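Local coordinates for flagellar biosynthetic protein FliP (Thermotoga maritima MSB8, PDB 5H72) that probably takes part, as a membrane component of the type III export gate, in the flagellum-specific transport of proteins, and is represented by its periplasmic fragment, at residues D44-L49 against A66-A71. Residues are numbered along the deposited sequence; the frame is centred on the assembly and turned at random.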
# COMPACT_ATOMS: atom_id res chain seq x y z
N ASP A 44 12.02 18.33 -5.29
CA ASP A 44 11.42 19.16 -6.34
C ASP A 44 10.04 18.67 -6.73
O ASP A 44 9.16 19.48 -7.05
CB ASP A 44 12.32 19.22 -7.57
CG ASP A 44 13.39 20.31 -7.46
OD1 ASP A 44 13.18 21.28 -6.70
OD2 ASP A 44 14.44 20.19 -8.13
N ASN A 45 9.83 17.35 -6.71
CA ASN A 45 8.51 16.79 -7.00
C ASN A 45 7.44 17.43 -6.13
O ASN A 45 6.36 17.76 -6.61
CB ASN A 45 8.49 15.27 -6.78
CG ASN A 45 9.35 14.53 -7.78
OD1 ASN A 45 9.75 15.08 -8.80
ND2 ASN A 45 9.62 13.26 -7.49
N VAL A 46 7.75 17.60 -4.85
CA VAL A 46 6.80 18.20 -3.93
C VAL A 46 6.49 19.63 -4.33
O VAL A 46 5.33 20.00 -4.50
CB VAL A 46 7.32 18.20 -2.50
CG1 VAL A 46 6.29 18.82 -1.57
CG2 VAL A 46 7.69 16.79 -2.07
N PHE A 47 7.54 20.43 -4.48
CA PHE A 47 7.41 21.84 -4.88
C PHE A 47 6.70 22.00 -6.22
O PHE A 47 5.85 22.87 -6.37
CB PHE A 47 8.79 22.50 -4.93
CG PHE A 47 9.41 22.67 -3.58
CD1 PHE A 47 8.83 23.49 -2.63
CD2 PHE A 47 10.57 21.99 -3.25
CE1 PHE A 47 9.39 23.64 -1.38
CE2 PHE A 47 11.14 22.14 -2.00
CZ PHE A 47 10.54 22.97 -1.06
N MET A 48 7.05 21.15 -7.18
CA MET A 48 6.41 21.20 -8.49
C MET A 48 4.91 20.94 -8.36
O MET A 48 4.10 21.70 -8.89
CB MET A 48 7.04 20.20 -9.45
CG MET A 48 6.24 20.02 -10.74
SD MET A 48 6.83 18.71 -11.84
CE MET A 48 6.48 17.23 -10.90
N LEU A 49 4.55 19.88 -7.65
CA LEU A 49 3.15 19.52 -7.48
C LEU A 49 2.41 20.58 -6.68
O LEU A 49 1.22 20.81 -6.90
CB LEU A 49 3.01 18.15 -6.81
CG LEU A 49 2.75 16.95 -7.72
CD1 LEU A 49 3.53 17.04 -9.01
CD2 LEU A 49 3.10 15.64 -7.01
N ALA A 66 -2.10 15.26 -0.06
CA ALA A 66 -2.56 15.29 -1.46
C ALA A 66 -1.44 15.67 -2.42
O ALA A 66 -1.52 15.38 -3.62
CB ALA A 66 -3.73 16.25 -1.62
N VAL A 67 -0.42 16.32 -1.89
CA VAL A 67 0.76 16.69 -2.66
C VAL A 67 1.90 15.74 -2.35
O VAL A 67 2.60 15.25 -3.25
CB VAL A 67 1.21 18.15 -2.33
CG1 VAL A 67 2.59 18.43 -2.89
CG2 VAL A 67 0.20 19.15 -2.85
N LEU A 68 2.10 15.48 -1.06
CA LEU A 68 3.24 14.69 -0.60
C LEU A 68 3.22 13.26 -1.15
O LEU A 68 4.22 12.78 -1.66
CB LEU A 68 3.28 14.66 0.93
CG LEU A 68 4.51 14.05 1.62
CD1 LEU A 68 5.79 14.77 1.20
CD2 LEU A 68 4.34 14.11 3.14
N ILE A 69 2.06 12.61 -1.09
CA ILE A 69 1.97 11.22 -1.52
C ILE A 69 2.23 11.05 -3.03
O ILE A 69 3.01 10.18 -3.41
CB ILE A 69 0.60 10.61 -1.13
CG1 ILE A 69 0.47 10.58 0.39
CG2 ILE A 69 0.45 9.21 -1.68
CD1 ILE A 69 -0.88 10.17 0.87
N PRO A 70 1.60 11.87 -3.90
CA PRO A 70 1.95 11.73 -5.32
C PRO A 70 3.42 12.03 -5.62
O PRO A 70 4.01 11.37 -6.47
CB PRO A 70 1.03 12.75 -6.01
CG PRO A 70 -0.08 12.96 -5.08
CD PRO A 70 0.49 12.83 -3.70
N ALA A 71 4.00 13.02 -4.94
CA ALA A 71 5.42 13.34 -5.15
C ALA A 71 6.28 12.16 -4.75
O ALA A 71 7.26 11.83 -5.42
CB ALA A 71 5.81 14.58 -4.36
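Ala71 presses its methyl group against the start of segment 44-49, where Ala71 CB lies 3.6 Å from the backbone N of Val46 and 3.7 Å from the side-chain CB of Asn45. Consistent with so small a side chain, the helices come close here: the CA atoms of Asn45 and Ala71 are 5.0 Å apart, and the axes of 44-49 and 66-71 approach to 8.6 Å, their N-to-C directions 134° apart and so nearer antiparallel than parallel. Val46 uses both methyls on helix 65-80. CG2 packs on Ala71 CB and, more loosely, on Leu68 CD1, while CG1, anti to the backbone N (chi1 -179°), meets Val67 CG1 at 3.9 Å, the two valine side chains crossing nearly at right angles. Val67 CG1 also reaches the carbonyl O of Val46 and the CB of Leu49.

Leu49 faces Val67 at the other end of the contact, but its CD2 branch reaches back over the backbone N of Ala71 at 3.5 Å and touches Pro70 CB at 3.7 Å. Pro70 has no N-H to bond to the preceding turn, and helix 65-80 is kinked there, beside the Leu49 methyl. The polar element is Asn45, whose ND2 donates a weak hydrogen bond to the carbonyl O of Ala71 (3.4 Å, N-H...O angle 147°). The same ND2 is also hydrogen-bonded to Glu78 OE1, a second grip from helix 65-80 that helps to hold the amide in position.

Around this largely apolar interface, Ile57, Ile60 and Ala63 of the intervening loop pack on Val46, and Ile55 on Val67. Helix 17-39 brings Leu37 against both Val46 and Leu68, so the contact joins the two later helices of this all-helical periplasmic domain beside the long first one, while Phe22 of the second subunit packs on Pro70.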